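Local coordinates for DNA repair protein RAD14 (Saccharomyces cerevisiae, PDB 5A3D) that binds damaged DNA specifically during nucleotide excision repair and is needed for the incision step, its DNA-binding domain carrying a zinc finger, at residues Pro2-Ile5 with Glu6-Ile9; Glu12-Pro15 with Val16-Asp19; Val25-Gln28 with Cys29-Glu32; Phe50-Asp53 with Pro54-Asn57. One frame throughout, in Å; residues are numbered along the deposited sequence.

Contact 1 (Pro2-Ile5 with Glu6-Ile9); sequences PKCI and ECHI. With ZN (zinc ion), chain F.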
loop_
_atom_site.group_PDB
_atom_site.type_symbol
_atom_site.label_atom_id
_atom_site.label_comp_id
_atom_site.label_asym_id
_atom_site.label_seq_id
_atom_site.Cartn_x
_atom_site.Cartn_y
_atom_site.Cartn_z
ATOM N N PRO B 2 -19.312 -27.342 29.349
ATOM C CA PRO B 2 -18.745 -27.621 28.018
ATOM C C PRO B 2 -17.282 -28.147 28.095
ATOM O O PRO B 2 -16.485 -27.611 28.853
ATOM C CB PRO B 2 -18.829 -26.267 27.297
ATOM C CG PRO B 2 -19.005 -25.257 28.385
ATOM C CD PRO B 2 -19.661 -25.933 29.539
ATOM N N LYS B 3 -16.951 -29.188 27.330
ATOM C CA LYS B 3 -15.626 -29.825 27.427
ATOM C C LYS B 3 -14.755 -29.514 26.229
ATOM O O LYS B 3 -15.210 -29.313 25.110
ATOM C CB LYS B 3 -15.705 -31.329 27.650
ATOM C CG LYS B 3 -16.456 -31.699 28.953
ATOM C CD LYS B 3 -16.322 -33.172 29.296
ATOM C CE LYS B 3 -17.352 -33.644 30.337
ATOM N NZ LYS B 3 -17.408 -32.908 31.646
ATOM N N CYS B 4 -13.488 -29.379 26.491
ATOM C CA CYS B 4 -12.474 -29.246 25.421
ATOM C C CYS B 4 -12.630 -30.239 24.279
ATOM O O CYS B 4 -12.798 -31.440 24.481
ATOM C CB CYS B 4 -11.118 -29.461 26.069
ATOM S SG CYS B 4 -9.746 -29.465 24.910
ATOM N N ILE B 5 -12.590 -29.731 23.052
ATOM C CA ILE B 5 -12.839 -30.568 21.874
ATOM C C ILE B 5 -11.673 -31.520 21.573
ATOM O O ILE B 5 -11.797 -32.403 20.775
ATOM C CB ILE B 5 -13.182 -29.686 20.641
ATOM C CG1 ILE B 5 -11.981 -28.854 20.230
ATOM C CG2 ILE B 5 -14.354 -28.804 21.002
ATOM C CD1 ILE B 5 -12.236 -27.637 19.333
ATOM N N GLU B 6 -10.516 -31.349 22.210
ATOM C CA GLU B 6 -9.449 -32.305 21.981
ATOM C C GLU B 6 -9.515 -33.428 23.008
ATOM O O GLU B 6 -9.620 -34.649 22.664
ATOM C CB GLU B 6 -8.112 -31.588 22.010
ATOM C CG GLU B 6 -8.020 -30.689 20.815
ATOM C CD GLU B 6 -7.747 -31.463 19.509
ATOM O OE1 GLU B 6 -7.544 -32.719 19.541
ATOM O OE2 GLU B 6 -7.740 -30.819 18.476
ATOM N N CYS B 7 -9.454 -33.053 24.279
ATOM C CA CYS B 7 -9.331 -34.067 25.291
ATOM C C CYS B 7 -10.685 -34.597 25.779
ATOM O O CYS B 7 -10.770 -35.711 26.281
ATOM C CB CYS B 7 -8.469 -33.536 26.461
ATOM S SG CYS B 7 -9.096 -32.215 27.506
ATOM N N HIS B 8 -11.717 -33.760 25.698
ATOM C CA HIS B 8 -13.084 -34.085 26.197
ATOM C C HIS B 8 -13.240 -34.204 27.710
ATOM O O HIS B 8 -14.172 -34.838 28.186
ATOM C CB HIS B 8 -13.564 -35.368 25.539
ATOM C CG HIS B 8 -13.399 -35.344 24.061
ATOM N ND1 HIS B 8 -14.096 -34.467 23.252
ATOM C CD2 HIS B 8 -12.620 -36.089 23.232
ATOM C CE1 HIS B 8 -13.748 -34.666 21.992
ATOM N NE2 HIS B 8 -12.865 -35.657 21.950
ATOM N N ILE B 9 -12.291 -33.609 28.407
ATOM C CA ILE B 9 -12.098 -33.715 29.814
ATOM C C ILE B 9 -12.113 -32.375 30.494
ATOM O O ILE B 9 -12.943 -32.148 31.346
ATOM C CB ILE B 9 -10.781 -34.422 30.107
ATOM C CG1 ILE B 9 -10.904 -35.854 29.626
ATOM C CG2 ILE B 9 -10.495 -34.412 31.638
ATOM C CD1 ILE B 9 -9.571 -36.561 29.688
HETATM ZN ZN ZN F . -8.069 -30.438 26.317
#

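Contact 2 (Glu12-Pro15 with Val16-Asp19); sequences EMDP and VLHD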
loop_
_atom_site.group_PDB
_atom_site.type_symbol
_atom_site.label_atom_id
_atom_site.label_comp_id
_atom_site.label_asym_id
_atom_site.label_seq_id
_atom_site.Cartn_x
_atom_site.Cartn_y
_atom_site.Cartn_z
ATOM N N GLU B 12 -11.859 -25.890 31.658
ATOM C CA GLU B 12 -11.266 -24.578 31.648
ATOM C C GLU B 12 -10.515 -24.393 30.314
ATOM O O GLU B 12 -9.559 -25.064 30.079
ATOM C CB GLU B 12 -10.366 -24.343 32.861
ATOM C CG GLU B 12 -11.064 -24.524 34.186
ATOM C CD GLU B 12 -12.199 -23.517 34.433
ATOM O OE1 GLU B 12 -12.198 -22.443 33.761
ATOM O OE2 GLU B 12 -13.100 -23.781 35.296
ATOM N N MET B 13 -10.983 -23.483 29.444
ATOM C CA MET B 13 -10.359 -23.345 28.102
ATOM C C MET B 13 -9.205 -22.372 28.187
ATOM O O MET B 13 -9.145 -21.519 29.075
ATOM C CB MET B 13 -11.371 -22.885 27.067
ATOM C CG MET B 13 -12.658 -23.712 26.881
ATOM S SD MET B 13 -12.265 -25.483 26.610
ATOM C CE MET B 13 -13.633 -26.195 27.476
ATOM N N ASP B 14 -8.294 -22.462 27.226
ATOM C CA ASP B 14 -7.218 -21.531 27.121
ATOM C C ASP B 14 -7.807 -20.152 26.814
ATOM O O ASP B 14 -8.637 -20.101 25.921
ATOM C CB ASP B 14 -6.319 -21.908 25.964
ATOM C CG ASP B 14 -5.170 -21.008 25.865
ATOM O OD1 ASP B 14 -4.348 -20.989 26.757
ATOM O OD2 ASP B 14 -5.121 -20.194 24.926
ATOM N N PRO B 15 -7.472 -19.123 27.625
ATOM C CA PRO B 15 -8.165 -17.846 27.486
ATOM C C PRO B 15 -7.959 -17.257 26.087
ATOM O O PRO B 15 -8.919 -16.749 25.476
ATOM C CB PRO B 15 -7.548 -17.008 28.594
ATOM C CG PRO B 15 -7.331 -18.022 29.717
ATOM C CD PRO B 15 -6.790 -19.223 28.942
ATOM N N VAL B 16 -6.749 -17.372 25.534
ATOM C CA VAL B 16 -6.505 -16.830 24.214
ATOM C C VAL B 16 -7.251 -17.576 23.137
ATOM O O VAL B 16 -7.926 -16.964 22.271
ATOM C CB VAL B 16 -5.044 -16.674 23.892
ATOM C CG1 VAL B 16 -4.788 -16.411 22.375
ATOM C CG2 VAL B 16 -4.469 -15.531 24.650
ATOM N N LEU B 17 -7.107 -18.891 23.138
ATOM C CA LEU B 17 -7.760 -19.724 22.113
ATOM C C LEU B 17 -9.241 -19.584 22.100
ATOM O O LEU B 17 -9.859 -19.427 21.025
ATOM C CB LEU B 17 -7.350 -21.163 22.156
ATOM C CG LEU B 17 -5.909 -21.297 21.717
ATOM C CD1 LEU B 17 -5.366 -22.672 22.000
ATOM C CD2 LEU B 17 -5.610 -21.043 20.257
ATOM N N HIS B 18 -9.799 -19.474 23.277
ATOM C CA HIS B 18 -11.206 -19.361 23.413
ATOM C C HIS B 18 -11.692 -17.944 23.097
ATOM O O HIS B 18 -12.588 -17.764 22.294
ATOM C CB HIS B 18 -11.537 -19.781 24.851
ATOM C CG HIS B 18 -12.965 -19.684 25.160
ATOM N ND1 HIS B 18 -13.542 -18.520 25.592
ATOM C CD2 HIS B 18 -13.973 -20.550 24.940
ATOM C CE1 HIS B 18 -14.846 -18.698 25.703
ATOM N NE2 HIS B 18 -15.117 -19.951 25.364
ATOM N N ASP B 19 -11.127 -16.938 23.746
ATOM C CA ASP B 19 -11.698 -15.591 23.666
ATOM C C ASP B 19 -11.375 -14.981 22.309
ATOM O O ASP B 19 -12.234 -14.242 21.726
ATOM C CB ASP B 19 -11.175 -14.643 24.757
ATOM C CG ASP B 19 -11.625 -14.984 26.166
ATOM O OD1 ASP B 19 -12.480 -15.905 26.401
ATOM O OD2 ASP B 19 -11.123 -14.227 27.063
#

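Contact 3 (Val25-Gln28 with Cys29-Glu32); sequences VCKQ and CSKE. With ZN (zinc ion), chain F.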
loop_
_atom_site.group_PDB
_atom_site.type_symbol
_atom_site.label_atom_id
_atom_site.label_comp_id
_atom_site.label_asym_id
_atom_site.label_seq_id
_atom_site.Cartn_x
_atom_site.Cartn_y
_atom_site.Cartn_z
ATOM N N VAL B 25 -10.768 -25.145 23.411
ATOM C CA VAL B 25 -9.537 -25.974 23.553
ATOM C C VAL B 25 -8.794 -25.542 24.793
ATOM O O VAL B 25 -8.681 -24.350 25.052
ATOM C CB VAL B 25 -8.610 -25.824 22.321
ATOM C CG1 VAL B 25 -7.372 -26.694 22.497
ATOM C CG2 VAL B 25 -9.385 -26.277 21.113
ATOM N N CYS B 26 -8.436 -26.500 25.639
ATOM C CA CYS B 26 -7.719 -26.202 26.870
ATOM C C CYS B 26 -6.245 -25.908 26.575
ATOM O O CYS B 26 -5.694 -26.286 25.516
ATOM C CB CYS B 26 -7.854 -27.356 27.912
ATOM S SG CYS B 26 -6.983 -28.825 27.571
ATOM N N LYS B 27 -5.572 -25.334 27.532
ATOM C CA LYS B 27 -4.205 -24.903 27.338
ATOM C C LYS B 27 -3.283 -26.157 27.121
ATOM O O LYS B 27 -2.378 -26.152 26.312
ATOM C CB LYS B 27 -3.726 -24.039 28.516
ATOM C CG LYS B 27 -2.307 -23.565 28.228
ATOM C CD LYS B 27 -1.875 -22.128 28.509
ATOM C CE LYS B 27 -2.487 -21.331 29.667
ATOM N NZ LYS B 27 -1.630 -20.099 29.935
ATOM N N GLN B 28 -3.542 -27.214 27.864
ATOM C CA GLN B 28 -2.695 -28.395 27.778
ATOM C C GLN B 28 -2.739 -28.991 26.336
ATOM O O GLN B 28 -1.718 -29.311 25.726
ATOM C CB GLN B 28 -3.030 -29.401 28.854
ATOM C CG GLN B 28 -2.288 -30.793 28.721
ATOM C CD GLN B 28 -2.401 -31.672 29.950
ATOM O OE1 GLN B 28 -3.093 -31.385 30.892
ATOM N NE2 GLN B 28 -1.724 -32.804 29.912
ATOM N N CYS B 29 -3.954 -29.159 25.847
ATOM C CA CYS B 29 -4.219 -29.672 24.534
ATOM C C CYS B 29 -3.662 -28.760 23.466
ATOM O O CYS B 29 -3.098 -29.269 22.522
ATOM C CB CYS B 29 -5.705 -29.936 24.292
ATOM S SG CYS B 29 -6.314 -31.379 25.155
ATOM N N SER B 30 -3.766 -27.445 23.644
ATOM C CA SER B 30 -3.132 -26.564 22.694
ATOM C C SER B 30 -1.586 -26.824 22.644
ATOM O O SER B 30 -1.027 -26.776 21.550
ATOM C CB SER B 30 -3.355 -25.113 22.969
ATOM O OG SER B 30 -2.637 -24.617 24.067
ATOM N N LYS B 31 -0.913 -27.049 23.771
ATOM C CA LYS B 31 0.524 -27.345 23.724
ATOM C C LYS B 31 0.817 -28.730 23.152
ATOM O O LYS B 31 1.926 -28.962 22.603
ATOM C CB LYS B 31 1.264 -27.167 25.057
ATOM C CG LYS B 31 1.104 -25.823 25.727
ATOM C CD LYS B 31 0.989 -24.637 24.793
ATOM C CE LYS B 31 1.467 -23.286 25.356
ATOM N NZ LYS B 31 2.179 -22.534 24.263
ATOM N N GLU B 32 -0.125 -29.664 23.299
ATOM C CA GLU B 32 0.072 -31.016 22.772
ATOM C C GLU B 32 -0.175 -31.115 21.247
ATOM O O GLU B 32 0.279 -32.076 20.582
ATOM C CB GLU B 32 -0.822 -32.004 23.549
ATOM C CG GLU B 32 -0.381 -32.128 25.026
ATOM C CD GLU B 32 -1.349 -32.899 25.960
ATOM O OE1 GLU B 32 -2.606 -32.989 25.660
ATOM O OE2 GLU B 32 -0.848 -33.348 27.054
HETATM ZN ZN ZN F . -8.069 -30.438 26.317
#

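Contact 4 (Phe50-Asp53 with Pro54-Asn57); sequences FLTD and PELN. With nucleotides of chain C.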
loop_
_atom_site.group_PDB
_atom_site.type_symbol
_atom_site.label_atom_id
_atom_site.label_comp_id
_atom_site.label_asym_id
_atom_site.label_seq_id
_atom_site.Cartn_x
_atom_site.Cartn_y
_atom_site.Cartn_z
ATOM N N PHE B 50 3.050 -18.451 2.464
ATOM C CA PHE B 50 3.036 -17.534 1.340
ATOM C C PHE B 50 1.784 -16.682 1.293
ATOM O O PHE B 50 1.232 -16.426 0.226
ATOM C CB PHE B 50 3.312 -18.308 0.069
ATOM C CG PHE B 50 4.530 -19.189 0.177
ATOM C CD1 PHE B 50 5.781 -18.655 0.421
ATOM C CD2 PHE B 50 4.411 -20.561 0.059
ATOM C CE1 PHE B 50 6.899 -19.460 0.537
ATOM C CE2 PHE B 50 5.521 -21.388 0.172
ATOM C CZ PHE B 50 6.773 -20.827 0.443
ATOM N N LEU B 51 1.325 -16.218 2.463
ATOM C CA LEU B 51 0.113 -15.384 2.496
ATOM C C LEU B 51 0.578 -13.978 2.353
ATOM O O LEU B 51 1.672 -13.658 2.796
ATOM C CB LEU B 51 -0.753 -15.579 3.795
ATOM C CG LEU B 51 -1.194 -17.058 3.956
ATOM C CD1 LEU B 51 -2.149 -17.165 5.150
ATOM C CD2 LEU B 51 -1.804 -17.714 2.727
ATOM N N THR B 52 -0.266 -13.126 1.780
ATOM C CA THR B 52 0.108 -11.677 1.582
ATOM C C THR B 52 -0.417 -10.741 2.593
ATOM O O THR B 52 -1.294 -11.086 3.382
ATOM C CB THR B 52 -0.449 -11.180 0.247
ATOM O OG1 THR B 52 -1.872 -11.153 0.333
ATOM C CG2 THR B 52 -0.053 -12.095 -0.814
ATOM N N ASP B 53 0.084 -9.513 2.570
ATOM C CA ASP B 53 -0.485 -8.496 3.440
ATOM C C ASP B 53 -1.961 -8.307 3.286
ATOM O O ASP B 53 -2.618 -8.266 4.322
ATOM C CB ASP B 53 0.238 -7.120 3.400
ATOM C CG ASP B 53 1.496 -7.116 4.144
ATOM O OD1 ASP B 53 1.583 -7.729 5.209
ATOM O OD2 ASP B 53 2.455 -6.470 3.643
ATOM N N PRO B 54 -2.506 -8.213 2.045
ATOM C CA PRO B 54 -3.958 -8.035 1.931
ATOM C C PRO B 54 -4.787 -9.155 2.555
ATOM O O PRO B 54 -5.787 -8.895 3.198
ATOM C CB PRO B 54 -4.188 -7.906 0.437
ATOM C CG PRO B 54 -2.906 -7.321 -0.039
ATOM C CD PRO B 54 -1.836 -7.965 0.757
ATOM N N GLU B 55 -4.317 -10.388 2.466
ATOM C CA GLU B 55 -4.985 -11.502 3.134
ATOM C C GLU B 55 -4.925 -11.425 4.661
ATOM O O GLU B 55 -5.944 -11.506 5.393
ATOM C CB GLU B 55 -4.409 -12.828 2.610
ATOM C CG GLU B 55 -4.707 -13.054 1.121
ATOM C CD GLU B 55 -3.719 -13.978 0.397
ATOM O OE1 GLU B 55 -2.723 -14.407 0.978
ATOM O OE2 GLU B 55 -3.892 -14.245 -0.818
ATOM N N LEU B 56 -3.727 -11.236 5.151
ATOM C CA LEU B 56 -3.523 -11.299 6.617
ATOM C C LEU B 56 -4.102 -10.078 7.259
ATOM O O LEU B 56 -4.401 -10.124 8.436
ATOM C CB LEU B 56 -2.047 -11.367 6.926
ATOM C CG LEU B 56 -1.221 -12.611 6.957
ATOM C CD1 LEU B 56 -1.929 -13.921 7.228
ATOM C CD2 LEU B 56 0.108 -12.685 6.247
ATOM N N ASN B 57 -4.264 -8.988 6.490
ATOM C CA ASN B 57 -4.777 -7.744 7.024
ATOM C C ASN B 57 -6.320 -7.778 7.017
ATOM O O ASN B 57 -6.938 -6.874 7.563
ATOM C CB ASN B 57 -4.327 -6.523 6.241
ATOM C CG ASN B 57 -2.840 -6.138 6.518
ATOM O OD1 ASN B 57 -2.316 -6.474 7.568
ATOM N ND2 ASN B 57 -2.187 -5.406 5.583
ATOM P P DA C 6 -3.610 -4.775 -2.710
ATOM O OP1 DA C 6 -4.491 -4.944 -1.540
ATOM O OP2 DA C 6 -2.262 -4.156 -2.488
ATOM O "O5'" DA C 6 -3.368 -6.146 -3.479
ATOM C "C5'" DA C 6 -4.498 -6.805 -4.088
ATOM C "C4'" DA C 6 -4.127 -7.570 -5.343
ATOM O "O4'" DA C 6 -3.660 -6.668 -6.378
ATOM C "C3'" DA C 6 -3.045 -8.649 -5.193
ATOM O "O3'" DA C 6 -3.391 -9.830 -5.962
ATOM C "C2'" DA C 6 -1.799 -7.953 -5.714
ATOM C "C1'" DA C 6 -2.345 -7.023 -6.790
ATOM N N9 DA C 6 -1.592 -5.782 -6.965
ATOM C C8 DA C 6 -1.385 -4.815 -6.013
ATOM N N7 DA C 6 -0.715 -3.776 -6.450
ATOM C C5 DA C 6 -0.463 -4.077 -7.780
ATOM C C6 DA C 6 0.215 -3.376 -8.796
ATOM N N6 DA C 6 0.800 -2.190 -8.613
ATOM N N1 DA C 6 0.299 -3.959 -10.011
ATOM C C2 DA C 6 -0.300 -5.143 -10.197
ATOM N N3 DA C 6 -0.964 -5.900 -9.321
ATOM C C4 DA C 6 -1.008 -5.304 -8.117
#

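Contact 1 (Pro2-Ile5 with Glu6-Ile9)
Between Cys4 and His8 the backbone folds back on itself, bringing their CA atoms to 4.9 Å, and His8 N donates to Cys4 O at 2.8 Å. This tight turn is a zinc knuckle: a CxxC loop from Cys4 to Cys7, with Ile5 and Glu6 between, that supplies two of the four thiolates of the zinc finger. Cys4 SG and Cys7 SG each sit 2.4 Å from the zinc ion, and Cys26 and Cys29 complete the site.

The sulfur of Cys4 does more than bind metal. With SG anti to the backbone nitrogen (chi1 176°), it swings under the turn and accepts from Glu6 N at 3.4 Å; Cys7 N points at the same atom in a weak but nearly straight bond. N-H groups directed at a thiolate probably offset part of the negative charge that four cysteines bring to one zinc ion. Cys7 SG is treated similarly, receiving a weak bond from Ile9 N.

Glu6 bends at chi2 (-75°) and turns its carboxylate away from the metal; OE2 forms a salt bridge with Lys36 and a hydrogen bond with Tyr37, joining the knuckle to helix 34-37. Ile5 leans toward Gln24 and Val25, on the chain leading to the second cysteine pair. On the exposed side Lys3 runs past the end of the turn, near His8 O. Outside the turn, the imidazole of His8 has the carbonyl carbon of Glu6 above one face near the rim and lies obliquely against the backbone, its CE1 3.2 Å from Ile5 O.

Contact 2 (Glu12-Pro15 with Val16-Asp19)
Asp14 caps the first turn of helix 15-19, and its OD2 takes a hydrogen bond from Leu17 N at 3.0 Å with an N-H...O angle of 167°. This is a classical N-cap, three residues from acceptor to donor, inside the zinc finger. The carboxylate can reach forward because CG stands anti to the backbone nitrogen (chi1 -177°); the donor meets OD2 on its anti side, slightly out of the carboxylate plane. Leu17 also packs on the carboxylate, its CG 3.5 Å from Asp14 OD2. A negative group at this end would also be expected to interact favourably with the helix dipole. An alanine in place of Asp14 would remove the carboxylate and is likely to leave Leu17 N without its capping acceptor, weakening the start of the helix.

Two backbone bonds continue the turn: His18 N to Asp14 O at 3.0 Å and Asp19 N to Pro15 O at 2.8 Å. Pro15 fits the first helical position well, since its nitrogen has no hydrogen to satisfy there.

His18 ND1 donates to Asp19 OD1 at 2.9 Å, and the oxygen lies in the plane of the imidazole at its edge, which helps hold the ring's rotation.

Among apolar contacts, Met13 CB packs on His18 CB at 3.8 Å, and Met13 CG approaches CD2 of the ring, the two side chains crossing obliquely.

Leu17 packs on Ser30 and Asp14 touches Lys27, so this short helix rests against helix 27-32, while Met13 and His18 both meet Gln24 in the connecting loop.

Contact 3 (Val25-Gln28 with Cys29-Glu32)
Cys26 and Cys29 grip the zinc ion from the start of helix 27-32, each SG 2.3 Å from the metal, and Cys4 and Cys7 supply the other two sulfurs. The two thiolates stand 3.6 Å apart, SG to SG. Cys26 is also the N-cap: its SG, set between its own backbone N and carbonyl carbon (chi1 72°), accepts from Cys29 N at 3.5 Å. One sulfur therefore both binds zinc and closes the first helical turn, a CxxC pair built onto a helix N terminus.

Behind the metal, Ser30 N donates to Cys26 O. Ser30 OG turns back to Lys27 O at 2.7 Å, and Lys31 N reaches that carbonyl from the same face, so one oxygen accepts two bonds. Replacing Ser30 by a valine would probably leave Lys27 O with the backbone donor alone and set an apolar branch against that carbonyl.

One turn on, Gln28 NE2 donates to Glu32 OE2 at 3.0 Å; the amide and carboxylate planes are 64° apart, and the nitrogen comes from above the carboxylate plane. Val25 CG1 lies against Cys29 CB at 4.1 Å on the buried side.

That side faces helix 34-37, whose Tyr37 touches both Val25 and Ser30. A backbone bond between Val25 and Asp14 ties the segment to the start of helix 15-19, and Cys29 packs on Glu6 of the N-terminal knuckle.

Contact 4 (Phe50-Asp53 with Pro54-Asn57)
Leu56 N bonds to Thr52 O at 3.0 Å and Asn57 N to Asp53 O at 2.8 Å as the chain enters helix 53-56, having left helix 42-49 at Phe50, which has positive phi, and run extended through Leu51 and Thr52. The first of these bonds is nearly straight, at 168°.

Thr52 and Glu55 form a capping box at the head of this helix. Thr52 N donates to Glu55 OE1 at 2.9 Å, coming from above the carboxylate plane, and in return Thr52 OG1 receives a weak bond from Glu55 N at 3.3 Å. The hydroxyl reaches that N-H because it sits between its own backbone N and carbonyl carbon (chi1 67°). Glu55 extends beyond CG to bring its carboxylate back over the cap, and OE1 also forms a salt bridge with Lys93 of helix 83-94.

Beneath the cap, Leu51 and Leu56 cross at about a right angle, CD1 to CD1 at 3.9 Å, and both touch Phe62. Leu51 adds Phe89, whereas Leu56 packs on helix 42-49. Asp53 turns its carboxylate outward to a salt bridge with Lys46, and Asn57 OD1 is bonded to Lys42, so two more side chains of the turn are tied to helix 42-49.

On the DNA side, the Pro54 ring packs on nucleotide DA6 of chain C, CG 3.2 Å from OP1, and Thr52 packs on another phosphate. The helix start thus lies close to the DNA backbone, where Lys93, paired with Glu55, and Lys46, paired with Asp53, probably temper the repulsion those carboxylates would otherwise bring.

Overall arrangement
From the N terminus, contact 1 closes the first zinc knuckle, contact 2 caps helix 15-19, and contact 3 returns to the metal at the start of helix 27-32. The four follow in series along the chain, none nesting or crossing another. The first three nonetheless form one cluster: contacts 1 and 3 share the zinc ion, Met13 CE of contact 2 lies 3.3 Å from Cys4 N, and Met13 SD lies 3.5 Å from Val25 N of contact 3. Contact 4 stands apart, about 27 Å from contact 3 between centres and across the chain's centre, where helix 53-56 joins helices 42-49 and 83-94 beside the DNA.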